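Local coordinates for protein GTP-sensing transcriptional pleiotropic repressor CodY (PDB 5N0L) that probably senses isoleucine through its GAF domain and, as a pleiotropic transcriptional repressor, links nutrient supply to gene expression, at residues A[99-104]-A[109-114]; A[34-39]-A[144-149]; A[51-56]-A[64-69]; A[84-89]-A[127-132]. All blocks are in the same frame, centred on the assembly; numbering follows the deposited sequence.

Contact 1 of 4, residues A[99-104]-A[109-114]. With ILE (isoleucine), chain G.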
loop_
_atom_site.group_PDB
_atom_site.type_symbol
_atom_site.label_atom_id
_atom_site.label_comp_id
_atom_site.label_asym_id
_atom_site.label_seq_id
_atom_site.Cartn_x
_atom_site.Cartn_y
_atom_site.Cartn_z
ATOM N N LYS A 99 6.837 42.175 12.605
ATOM C CA LYS A 99 7.656 41.036 12.187
ATOM C C LYS A 99 6.894 40.024 11.275
ATOM O O LYS A 99 7.537 39.311 10.582
ATOM C CB LYS A 99 8.218 40.287 13.361
ATOM C CG LYS A 99 9.716 39.983 13.295
ATOM C CD LYS A 99 10.288 39.911 14.731
ATOM C CE LYS A 99 9.598 38.819 15.532
ATOM N NZ LYS A 99 8.713 39.269 16.664
ATOM N N ILE A 100 5.564 39.913 11.384
ATOM C CA ILE A 100 4.780 39.004 10.551
ATOM C C ILE A 100 5.194 39.210 9.095
ATOM O O ILE A 100 5.294 38.243 8.341
ATOM C CB ILE A 100 3.271 39.250 10.713
ATOM C CG1 ILE A 100 2.735 38.689 12.061
ATOM C CG2 ILE A 100 2.468 38.503 9.684
ATOM C CD1 ILE A 100 1.441 39.364 12.466
ATOM N N LEU A 101 5.420 40.442 8.728
ATOM C CA LEU A 101 5.693 40.815 7.324
ATOM C C LEU A 101 6.987 40.286 6.711
ATOM O O LEU A 101 7.097 40.237 5.468
ATOM C CB LEU A 101 5.612 42.334 7.140
ATOM C CG LEU A 101 4.294 43.052 7.416
ATOM C CD1 LEU A 101 4.502 44.547 7.300
ATOM C CD2 LEU A 101 3.159 42.641 6.478
ATOM N N GLU A 102 7.971 39.947 7.545
ATOM C CA GLU A 102 9.203 39.362 7.070
ATOM C C GLU A 102 8.902 37.993 6.399
ATOM O O GLU A 102 9.512 37.657 5.378
ATOM C CB GLU A 102 10.245 39.263 8.219
ATOM C CG GLU A 102 10.728 40.632 8.715
ATOM C CD GLU A 102 11.516 40.599 10.062
ATOM O OE1 GLU A 102 12.038 39.528 10.471
ATOM O OE2 GLU A 102 11.635 41.656 10.729
ATOM N N ILE A 103 7.919 37.259 6.932
ATOM C CA ILE A 103 7.493 35.959 6.402
ATOM C C ILE A 103 6.244 36.028 5.504
ATOM O O ILE A 103 6.186 35.314 4.440
ATOM C CB ILE A 103 7.179 34.999 7.575
ATOM C CG1 ILE A 103 8.486 34.788 8.382
ATOM C CG2 ILE A 103 6.691 33.668 7.024
ATOM C CD1 ILE A 103 8.234 34.622 9.845
ATOM N N PHE A 104 5.271 36.823 5.875
ATOM C CA PHE A 104 3.970 36.874 5.199
ATOM C C PHE A 104 3.758 38.315 4.809
ATOM O O PHE A 104 3.081 39.096 5.525
ATOM C CB PHE A 104 2.853 36.356 6.097
ATOM C CG PHE A 104 3.029 34.978 6.550
ATOM C CD1 PHE A 104 2.981 33.878 5.685
ATOM C CD2 PHE A 104 3.192 34.707 7.936
ATOM C CE1 PHE A 104 3.111 32.609 6.124
ATOM C CE2 PHE A 104 3.355 33.418 8.399
ATOM C CZ PHE A 104 3.308 32.329 7.532
ATOM N N GLY A 109 -3.327 44.513 7.039
ATOM C CA GLY A 109 -4.439 44.775 8.041
ATOM C C GLY A 109 -4.556 43.779 9.226
ATOM O O GLY A 109 -5.528 43.827 9.995
ATOM N N ARG A 110 -3.599 42.856 9.375
ATOM C CA ARG A 110 -3.799 41.677 10.249
ATOM C C ARG A 110 -2.575 41.526 11.162
ATOM O O ARG A 110 -2.180 40.426 11.519
ATOM C CB ARG A 110 -4.002 40.401 9.407
ATOM C CG ARG A 110 -5.248 40.429 8.542
ATOM C CD ARG A 110 -5.515 39.118 7.826
ATOM N NE ARG A 110 -4.612 38.790 6.695
ATOM C CZ ARG A 110 -4.936 38.834 5.396
ATOM N NH1 ARG A 110 -4.050 38.464 4.494
ATOM N NH2 ARG A 110 -6.123 39.270 4.988
ATOM N N LEU A 111 -1.980 42.653 11.552
ATOM C CA LEU A 111 -0.667 42.624 12.218
ATOM C C LEU A 111 -0.852 42.388 13.679
ATOM O O LEU A 111 0.153 42.071 14.338
ATOM C CB LEU A 111 0.195 43.878 11.982
ATOM C CG LEU A 111 0.502 44.118 10.462
ATOM C CD1 LEU A 111 1.293 45.412 10.320
ATOM C CD2 LEU A 111 1.261 42.920 9.880
ATOM N N GLN A 112 -2.089 42.522 14.164
ATOM C CA GLN A 112 -2.432 42.235 15.619
ATOM C C GLN A 112 -2.592 40.741 15.910
ATOM O O GLN A 112 -2.748 40.294 17.016
ATOM C CB GLN A 112 -3.664 42.975 16.131
ATOM C CG GLN A 112 -4.206 44.125 15.338
ATOM C CD GLN A 112 -5.251 43.642 14.336
ATOM O OE1 GLN A 112 -6.461 43.593 14.688
ATOM N NE2 GLN A 112 -4.799 43.256 13.084
ATOM N N LYS A 113 -2.524 39.901 14.924
ATOM C CA LYS A 113 -2.659 38.485 15.119
ATOM C C LYS A 113 -1.358 37.817 15.617
ATOM O O LYS A 113 -0.280 38.372 15.522
ATOM C CB LYS A 113 -3.043 37.826 13.765
ATOM C CG LYS A 113 -4.406 38.357 13.357
ATOM C CD LYS A 113 -4.917 37.675 12.093
ATOM C CE LYS A 113 -5.490 36.346 12.393
ATOM N NZ LYS A 113 -6.161 35.644 11.233
ATOM N N TYR A 114 -1.545 36.660 16.238
ATOM C CA TYR A 114 -0.457 35.793 16.620
ATOM C C TYR A 114 -0.471 34.642 15.679
ATOM O O TYR A 114 -1.506 33.991 15.549
ATOM C CB TYR A 114 -0.685 35.224 18.048
ATOM C CG TYR A 114 -0.722 36.359 19.107
ATOM C CD1 TYR A 114 0.456 36.791 19.684
ATOM C CD2 TYR A 114 -1.894 36.947 19.486
ATOM C CE1 TYR A 114 0.434 37.824 20.614
ATOM C CE2 TYR A 114 -1.943 37.986 20.437
ATOM C CZ TYR A 114 -0.753 38.437 20.976
ATOM O OH TYR A 114 -0.781 39.425 21.990
HETATM N N ILE G . -3.566 35.529 6.411
HETATM C CA ILE G . -3.338 34.384 7.343
HETATM C C ILE G . -4.392 34.391 8.421
HETATM O O ILE G . -4.591 35.431 9.044
HETATM C CB ILE G . -1.941 34.452 7.921
HETATM C CG1 ILE G . -0.923 34.243 6.790
HETATM C CG2 ILE G . -1.717 33.337 8.886
HETATM C CD1 ILE G . -0.751 32.808 6.326
HETATM O OXT ILE G . -5.060 33.388 8.556
#
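Beside the isoleucine pocket of this GAF domain, I100 and L101 of the short helix 100-103 lean on the type I turn that runs from R110 to K113. I100 pushes CD1 into the backbone of the turn, 3.5 Å from L111 O and 3.6 Å from K113 O. Its CG1 lies beside the backbone N (chi1 -75°) and the chain then runs out extended, which carries the methyl that far. L101 meets L111 at about a right angle, CD2 to CD2 3.9 Å apart. F104, R110 and K113 of the same segments line the pocket itself. K113 NZ donates to the isoleucine O over 2.7 Å and also forms a salt bridge with D63, while R110, held by E107, brings NE to 3.4 Å from the ligand N. The F104 ring is sandwiched: I103 CG2 sits over the centre of one face, and the ligand CD1 lies 3.8 Å above the plane of the other, toward the rim. Around this site I100 and I103 pack on L95 of strand 92-95, and F104 touches T115 and V117 of strand 114-122, V85 of helix 79-85 and, edge-to-face, Y81.

Contact 2 of 4, residues A[34-39]-A[144-149]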
loop_
_atom_site.group_PDB
_atom_site.type_symbol
_atom_site.label_atom_id
_atom_site.label_comp_id
_atom_site.label_asym_id
_atom_site.label_seq_id
_atom_site.Cartn_x
_atom_site.Cartn_y
_atom_site.Cartn_z
ATOM N N GLY A 34 -9.850 21.177 11.139
ATOM C CA GLY A 34 -11.080 21.572 11.832
ATOM C C GLY A 34 -10.904 21.319 13.348
ATOM O O GLY A 34 -11.414 22.111 14.129
ATOM N N ALA A 35 -10.389 20.165 13.663
ATOM C CA ALA A 35 -10.210 19.776 15.141
ATOM C C ALA A 35 -9.242 20.802 15.803
ATOM O O ALA A 35 -9.531 21.396 16.843
ATOM C CB ALA A 35 -9.745 18.413 15.282
ATOM N N LEU A 36 -8.131 21.038 15.188
ATOM C CA LEU A 36 -7.151 22.076 15.644
ATOM C C LEU A 36 -7.731 23.434 15.678
ATOM O O LEU A 36 -7.471 24.239 16.611
ATOM C CB LEU A 36 -5.955 22.173 14.695
ATOM C CG LEU A 36 -4.962 21.159 14.790
ATOM C CD1 LEU A 36 -3.956 21.032 13.653
ATOM C CD2 LEU A 36 -4.164 21.324 16.143
ATOM N N GLY A 37 -8.465 23.868 14.614
ATOM C CA GLY A 37 -8.926 25.315 14.600
ATOM C C GLY A 37 -10.076 25.435 15.693
ATOM O O GLY A 37 -10.295 26.518 16.251
ATOM N N ASP A 38 -10.757 24.344 16.044
ATOM C CA ASP A 38 -11.765 24.352 17.120
ATOM C C ASP A 38 -11.013 24.464 18.458
ATOM O O ASP A 38 -11.332 25.384 19.232
ATOM C CB ASP A 38 -12.571 23.071 17.115
ATOM C CG ASP A 38 -13.510 22.961 18.253
ATOM O OD1 ASP A 38 -14.396 23.798 18.422
ATOM O OD2 ASP A 38 -13.397 22.018 19.033
ATOM N N VAL A 39 -10.020 23.626 18.696
ATOM C CA VAL A 39 -9.403 23.590 20.142
ATOM C C VAL A 39 -8.642 24.908 20.246
ATOM O O VAL A 39 -8.748 25.412 21.314
ATOM C CB VAL A 39 -8.680 22.255 20.534
ATOM C CG1 VAL A 39 -9.550 21.008 20.417
ATOM C CG2 VAL A 39 -7.361 22.102 19.838
ATOM N N LEU A 144 1.482 24.622 21.712
ATOM C CA LEU A 144 2.597 24.077 20.953
ATOM C C LEU A 144 2.706 22.588 20.985
ATOM O O LEU A 144 3.067 21.956 19.979
ATOM C CB LEU A 144 3.918 24.786 21.252
ATOM C CG LEU A 144 4.127 26.272 21.080
ATOM C CD1 LEU A 144 5.583 26.764 21.315
ATOM C CD2 LEU A 144 3.720 26.686 19.675
ATOM N N VAL A 145 2.420 21.948 22.169
ATOM C CA VAL A 145 2.396 20.540 22.244
ATOM C C VAL A 145 1.397 20.034 21.158
ATOM O O VAL A 145 1.722 19.054 20.467
ATOM C CB VAL A 145 1.968 20.001 23.626
ATOM C CG1 VAL A 145 1.630 18.538 23.697
ATOM C CG2 VAL A 145 3.183 20.329 24.562
ATOM N N ILE A 146 0.225 20.568 21.217
ATOM C CA ILE A 146 -0.906 20.063 20.360
ATOM C C ILE A 146 -0.489 20.302 18.893
ATOM O O ILE A 146 -0.599 19.413 18.061
ATOM C CB ILE A 146 -2.223 20.714 20.667
ATOM C CG1 ILE A 146 -2.643 20.274 22.127
ATOM C CG2 ILE A 146 -3.308 20.371 19.641
ATOM C CD1 ILE A 146 -3.750 21.088 22.625
ATOM N N ALA A 147 0.006 21.459 18.643
ATOM C CA ALA A 147 0.458 21.796 17.220
ATOM C C ALA A 147 1.546 20.946 16.739
ATOM O O ALA A 147 1.519 20.459 15.556
ATOM C CB ALA A 147 0.829 23.203 17.068
ATOM N N GLU A 148 2.560 20.681 17.540
ATOM C CA GLU A 148 3.651 19.925 17.132
ATOM C C GLU A 148 3.383 18.447 16.950
ATOM O O GLU A 148 3.926 17.818 15.960
ATOM C CB GLU A 148 4.885 20.159 17.993
ATOM C CG GLU A 148 5.414 21.557 17.813
ATOM C CD GLU A 148 6.717 21.851 18.491
ATOM O OE1 GLU A 148 7.333 20.899 19.064
ATOM O OE2 GLU A 148 7.108 23.050 18.393
ATOM N N TYR A 149 2.590 17.838 17.844
ATOM C CA TYR A 149 2.286 16.514 17.663
ATOM C C TYR A 149 1.330 16.388 16.414
ATOM O O TYR A 149 1.476 15.396 15.684
ATOM C CB TYR A 149 1.801 15.730 18.851
ATOM C CG TYR A 149 0.431 15.679 19.182
ATOM C CD1 TYR A 149 -0.508 14.866 18.457
ATOM C CD2 TYR A 149 -0.005 16.261 20.394
ATOM C CE1 TYR A 149 -1.794 14.745 18.881
ATOM C CE2 TYR A 149 -1.290 16.149 20.789
ATOM C CZ TYR A 149 -2.176 15.361 20.076
ATOM O OH TYR A 149 -3.449 15.266 20.524
#
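L36 and I146 form the tight end of this helix-helix contact: L36 CD2 and I146 CG2 lie 3.7 Å apart, a full van der Waals touch between two buried residues. The two side chains run antiparallel, alongside one another. In I146 a chi1 of -66° puts CG1 beside the backbone N and CG2 anti to it, and CG2 is the methyl that meets L36. At the loose end V39 is directed toward the other helix, but V39 CG2 stays 4.4 Å from I146 CG2, and the residue keeps some exposure. The closest pair of CA atoms, those of L36 and A147, is 7.8 Å apart, and no hydrogen bond crosses between the segments.

Helices 30-40 and 141-158 lie together against one face of the five-stranded antiparallel sheet, as helices do in the GAF fold. L36 rests on L130 and A147 on L132, both from strand 125-134, which gives the tight end its floor. Next to I146 its carbonyl O stands 3.9 Å above one face of the Y149 ring, offset toward the rim. Away from the sheet other subunits take over: K14 and K11 of a second subunit cover V39 and I146, R13 of a third forms a salt bridge with E148 OE2, and Y149 of a fourth stacks on the Y149 ring.

Contact 3 of 4, residues A[51-56]-A[64-69]. With ILE (isoleucine), chain G.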
loop_
_atom_site.group_PDB
_atom_site.type_symbol
_atom_site.label_atom_id
_atom_site.label_comp_id
_atom_site.label_asym_id
_atom_site.label_seq_id
_atom_site.Cartn_x
_atom_site.Cartn_y
_atom_site.Cartn_z
ATOM N N GLY A 51 3.584 24.288 -1.504
ATOM C CA GLY A 51 2.635 25.291 -1.384
ATOM C C GLY A 51 1.191 24.915 -1.442
ATOM O O GLY A 51 0.339 25.842 -1.391
ATOM N N LYS A 52 0.845 23.644 -1.608
ATOM C CA LYS A 52 -0.572 23.315 -1.809
ATOM C C LYS A 52 -1.275 23.236 -0.456
ATOM O O LYS A 52 -0.747 22.574 0.459
ATOM C CB LYS A 52 -0.668 21.991 -2.591
ATOM C CG LYS A 52 0.124 22.045 -3.960
ATOM C CD LYS A 52 -0.573 22.909 -5.001
ATOM C CE LYS A 52 0.218 23.988 -5.745
ATOM N NZ LYS A 52 1.425 23.832 -6.577
ATOM N N VAL A 53 -2.457 23.793 -0.345
ATOM C CA VAL A 53 -3.274 23.688 0.870
ATOM C C VAL A 53 -3.986 22.339 0.935
ATOM O O VAL A 53 -4.938 22.089 0.111
ATOM C CB VAL A 53 -4.269 24.817 0.973
ATOM C CG1 VAL A 53 -5.148 24.667 2.245
ATOM C CG2 VAL A 53 -3.526 26.130 0.970
ATOM N N LEU A 54 -3.514 21.432 1.812
ATOM C CA LEU A 54 -4.025 20.127 2.001
ATOM C C LEU A 54 -5.116 20.043 3.040
ATOM O O LEU A 54 -5.900 19.063 3.077
ATOM C CB LEU A 54 -2.923 19.123 2.293
ATOM C CG LEU A 54 -1.657 19.088 1.425
ATOM C CD1 LEU A 54 -0.724 18.020 1.906
ATOM C CD2 LEU A 54 -2.057 18.827 -0.034
ATOM N N GLY A 55 -5.104 21.031 3.963
ATOM C CA GLY A 55 -6.091 21.033 5.048
ATOM C C GLY A 55 -6.298 22.488 5.433
ATOM O O GLY A 55 -5.355 23.292 5.465
ATOM N N LEU A 56 -7.531 22.831 5.696
ATOM C CA LEU A 56 -7.901 24.212 5.953
ATOM C C LEU A 56 -9.016 24.289 6.906
ATOM O O LEU A 56 -9.954 23.569 6.775
ATOM C CB LEU A 56 -8.351 24.862 4.645
ATOM C CG LEU A 56 -8.766 26.320 4.707
ATOM C CD1 LEU A 56 -7.643 27.277 5.062
ATOM C CD2 LEU A 56 -9.357 26.763 3.327
ATOM N N SER A 64 -8.236 34.743 5.135
ATOM C CA SER A 64 -7.620 33.599 4.448
ATOM C C SER A 64 -6.552 34.055 3.499
ATOM O O SER A 64 -6.764 35.030 2.787
ATOM C CB SER A 64 -8.649 32.828 3.689
ATOM O OG SER A 64 -7.952 31.789 3.059
ATOM N N SER A 65 -5.428 33.390 3.504
ATOM C CA SER A 65 -4.357 33.646 2.511
ATOM C C SER A 65 -4.391 32.622 1.346
ATOM O O SER A 65 -3.434 32.526 0.622
ATOM C CB SER A 65 -2.966 33.628 3.151
ATOM O OG SER A 65 -2.815 34.798 3.919
ATOM N N VAL A 66 -5.408 31.791 1.329
ATOM C CA VAL A 66 -5.552 30.748 0.291
ATOM C C VAL A 66 -5.886 31.465 -0.995
ATOM O O VAL A 66 -6.637 32.429 -1.056
ATOM C CB VAL A 66 -6.649 29.736 0.588
ATOM C CG1 VAL A 66 -6.716 28.700 -0.493
ATOM C CG2 VAL A 66 -6.393 28.884 1.860
ATOM N N ILE A 67 -5.206 31.002 -2.027
ATOM C CA ILE A 67 -5.547 31.488 -3.398
ATOM C C ILE A 67 -5.837 30.313 -4.221
ATOM O O ILE A 67 -5.331 29.256 -3.983
ATOM C CB ILE A 67 -4.486 32.406 -3.953
ATOM C CG1 ILE A 67 -3.151 31.758 -3.984
ATOM C CG2 ILE A 67 -4.404 33.745 -3.223
ATOM C CD1 ILE A 67 -2.138 32.591 -4.736
ATOM N N GLU A 68 -6.628 30.544 -5.292
ATOM C CA GLU A 68 -7.050 29.482 -6.184
ATOM C C GLU A 68 -6.146 29.619 -7.364
ATOM O O GLU A 68 -5.947 30.725 -7.850
ATOM C CB GLU A 68 -8.461 29.761 -6.713
ATOM C CG GLU A 68 -9.506 30.079 -5.674
ATOM C CD GLU A 68 -10.389 28.893 -5.419
ATOM O OE1 GLU A 68 -9.860 27.911 -4.864
ATOM O OE2 GLU A 68 -11.589 28.944 -5.771
ATOM N N ASP A 69 -5.576 28.529 -7.796
ATOM C CA ASP A 69 -4.706 28.602 -8.985
ATOM C C ASP A 69 -5.585 29.087 -10.217
ATOM O O ASP A 69 -6.697 28.586 -10.458
ATOM C CB ASP A 69 -4.037 27.257 -9.177
ATOM C CG ASP A 69 -3.095 27.252 -10.366
ATOM O OD1 ASP A 69 -1.980 27.767 -10.186
ATOM O OD2 ASP A 69 -3.469 26.777 -11.476
HETATM N N ILE G . -3.566 35.529 6.411
HETATM C CA ILE G . -3.338 34.384 7.343
HETATM C C ILE G . -4.392 34.391 8.421
HETATM O O ILE G . -4.591 35.431 9.044
HETATM C CB ILE G . -1.941 34.452 7.921
HETATM C CG1 ILE G . -0.923 34.243 6.790
HETATM C CG2 ILE G . -1.717 33.337 8.886
HETATM C CD1 ILE G . -0.751 32.808 6.326
HETATM O OXT ILE G . -5.060 33.388 8.556
#
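Apolar contact comes first, and one methyl carries it: V66 CG2 is shared by L56 and V53. L56 reaches toward V66 tip to tip and presents both branches to this methyl, CD1 at 3.8 Å and CD2 at 3.9 Å from V66 CG2. V53 approaches it at a slant, its own CG2 4.1 Å from V66 CG2. With chi1 of V66 at -179°, CG1 is anti to the backbone N and CG2 sits beside it, on the side that faces strand 53-57. No hydrogen bond joins the two segments, so these three partly exposed aliphatic residues make up the touch.

Hydrogen bonds instead shape segment 64-69 from within and tie it to the ligand. S64 OG accepts from V66 N at 3.1 Å and 162°, a fairly straight bond that closes an ST turn over S64-V66. S65, the residue between, turns its hydroxyl the other way, and S65 OG accepts from the amino N of the bound isoleucine at 2.7 Å. The backbone N of S65 is bonded to Y45 OH, which also bonds the isoleucine.

Charge plays its part at the far end, where D69 pairs with K76 and uses OD2 to accept from the backbone N of Y71 and T72.

Strand 53-57 is the outermost strand of the five-stranded sheet on this side, with a classic beta bulge where L54 and G55 both face V46. L56 and V66 both lie on Y45 of strand 43-48, and K75 of strand 75-76 packs on V66 and bonds the backbone of V53.

Contact 4 of 4, residues A[84-89]-A[127-132]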
loop_
_atom_site.group_PDB
_atom_site.type_symbol
_atom_site.label_atom_id
_atom_site.label_comp_id
_atom_site.label_asym_id
_atom_site.label_seq_id
_atom_site.Cartn_x
_atom_site.Cartn_y
_atom_site.Cartn_z
ATOM N N ASN A 84 8.738 31.422 1.734
ATOM C CA ASN A 84 9.092 31.996 3.041
ATOM C C ASN A 84 8.870 31.027 4.173
ATOM O O ASN A 84 9.730 31.012 5.080
ATOM C CB ASN A 84 8.394 33.291 3.282
ATOM C CG ASN A 84 8.916 34.441 2.412
ATOM O OD1 ASN A 84 8.264 35.526 2.394
ATOM N ND2 ASN A 84 10.062 34.259 1.725
ATOM N N VAL A 85 7.824 30.208 4.157
ATOM C CA VAL A 85 7.653 29.246 5.272
ATOM C C VAL A 85 8.775 28.201 5.352
ATOM O O VAL A 85 9.064 27.622 6.430
ATOM C CB VAL A 85 6.244 28.665 5.391
ATOM C CG1 VAL A 85 5.199 29.747 5.638
ATOM C CG2 VAL A 85 5.892 27.758 4.173
ATOM N N LEU A 86 9.443 27.883 4.203
ATOM C CA LEU A 86 10.449 26.912 4.193
ATOM C C LEU A 86 11.795 27.455 4.763
ATOM O O LEU A 86 12.729 26.688 4.989
ATOM C CB LEU A 86 10.650 26.388 2.765
ATOM C CG LEU A 86 9.396 25.691 2.220
ATOM C CD1 LEU A 86 9.642 25.405 0.696
ATOM C CD2 LEU A 86 9.100 24.367 2.896
ATOM N N LYS A 87 11.861 28.766 4.991
ATOM C CA LYS A 87 13.040 29.424 5.620
ATOM C C LYS A 87 13.004 29.206 7.136
ATOM O O LYS A 87 14.041 29.426 7.762
ATOM C CB LYS A 87 13.024 30.943 5.408
ATOM C CG LYS A 87 13.136 31.381 3.965
ATOM C CD LYS A 87 12.881 32.823 3.754
ATOM C CE LYS A 87 13.000 33.169 2.281
ATOM N NZ LYS A 87 13.086 34.601 2.031
ATOM N N ILE A 88 11.890 28.739 7.658
ATOM C CA ILE A 88 11.688 28.445 9.119
ATOM C C ILE A 88 12.011 26.962 9.340
ATOM O O ILE A 88 11.320 26.103 8.837
ATOM C CB ILE A 88 10.221 28.782 9.520
ATOM C CG1 ILE A 88 9.883 30.320 9.353
ATOM C CG2 ILE A 88 9.848 28.322 10.955
ATOM C CD1 ILE A 88 8.445 30.744 9.310
ATOM N N ASP A 89 13.068 26.638 10.108
ATOM C CA ASP A 89 13.442 25.217 10.324
ATOM C C ASP A 89 13.043 24.599 11.662
ATOM O O ASP A 89 13.168 23.422 11.831
ATOM C CB ASP A 89 14.945 24.986 10.100
ATOM C CG ASP A 89 15.818 25.516 11.237
ATOM O OD1 ASP A 89 15.491 26.539 11.891
ATOM O OD2 ASP A 89 16.849 24.865 11.482
ATOM N N LEU A 127 8.300 18.102 4.573
ATOM C CA LEU A 127 7.140 17.762 3.759
ATOM C C LEU A 127 6.113 18.826 3.620
ATOM O O LEU A 127 5.270 18.776 2.731
ATOM C CB LEU A 127 6.517 16.476 4.258
ATOM C CG LEU A 127 7.394 15.238 4.235
ATOM C CD1 LEU A 127 6.684 14.030 4.853
ATOM C CD2 LEU A 127 7.890 14.933 2.855
ATOM N N GLY A 128 6.108 19.790 4.546
ATOM C CA GLY A 128 5.125 20.817 4.517
ATOM C C GLY A 128 5.211 21.688 5.812
ATOM O O GLY A 128 6.273 21.641 6.498
ATOM N N THR A 129 4.163 22.437 6.035
ATOM C CA THR A 129 4.082 23.430 7.137
ATOM C C THR A 129 2.703 23.520 7.659
ATOM O O THR A 129 1.725 23.459 6.969
ATOM C CB THR A 129 4.579 24.824 6.622
ATOM O OG1 THR A 129 5.850 24.715 5.967
ATOM C CG2 THR A 129 4.788 25.844 7.734
ATOM N N LEU A 130 2.593 23.611 9.012
ATOM C CA LEU A 130 1.350 23.829 9.665
ATOM C C LEU A 130 1.415 25.296 10.133
ATOM O O LEU A 130 2.381 25.711 10.801
ATOM C CB LEU A 130 1.183 22.847 10.846
ATOM C CG LEU A 130 -0.031 23.058 11.670
ATOM C CD1 LEU A 130 -1.369 22.677 11.095
ATOM C CD2 LEU A 130 0.103 22.208 12.997
ATOM N N VAL A 131 0.420 26.075 9.782
ATOM C CA VAL A 131 0.286 27.499 10.097
ATOM C C VAL A 131 -0.997 27.728 10.865
ATOM O O VAL A 131 -2.102 27.247 10.540
ATOM C CB VAL A 131 0.305 28.393 8.829
ATOM C CG1 VAL A 131 0.204 29.839 9.234
ATOM C CG2 VAL A 131 1.560 28.180 8.039
ATOM N N LEU A 132 -0.855 28.359 12.073
ATOM C CA LEU A 132 -1.954 28.547 12.953
ATOM C C LEU A 132 -1.974 30.006 13.320
ATOM O O LEU A 132 -0.916 30.593 13.526
ATOM C CB LEU A 132 -1.807 27.736 14.256
ATOM C CG LEU A 132 -1.660 26.248 13.996
ATOM C CD1 LEU A 132 -0.407 25.790 14.644
ATOM C CD2 LEU A 132 -2.796 25.410 14.472
#
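V85 and T129 meet with no aromatic ring between them; the flat group beside their contact is the guanidinium of R126, and all three of its nitrogens are engaged. NH2 bonds both V85 O and T129 OG1, NH1 takes I88 O, and NE takes G128 O, so one arginine clamps the turn of segment 84-89 to strand 125-134. Within that clamp V85 and T129 cross at a slant. In V85 a chi1 of -61° sets CG1 anti to the carbonyl carbon and leaves CG2 between the backbone N and the carbonyl carbon; V85 CG2 comes to 3.5 Å from T129 OG1, and V85 CB lies 3.9 Å from T129 CG2. T129 therefore offers V85 its oxygen and its methyl at once, while R126 satisfies the polar atom in this buried place. Two of the three carbonyls, those of V85 and I88, belong to the first and last residues of a type I turn that leads the chain out of helix 79-85. Strand 125-134 pairs with 43-48 on one flank and 114-122 on the other, with a classic bulge where L127 and G128 face I120. T129 touches V117, V131 reaches the bound isoleucine, and L130 and L132 turn to helix 141-158.

How the contacts relate
Strand 125-134 separates two kinds of interior. Contact 2 lies over its helix-bearing face, where L130 meets L36 and A147; contact 4 uses its ligand-side face. Both are buried, yet contact 2 is purely aliphatic across the helices, whereas contact 4 adds a hydroxyl and an outside arginine. Contacts 1 and 3 are less buried, one partly so and one at the surface, and each combines aliphatic packing with a polar grip on the same isoleucine, from its carboxylate and its amino end respectively. Contacts 1 and 4 adjoin where I103 CD1 lies 3.9 Å from I88 CD1. Contact 2 alone is reached by other subunits, and its L36 side chain is about 13 Å from the isoleucine.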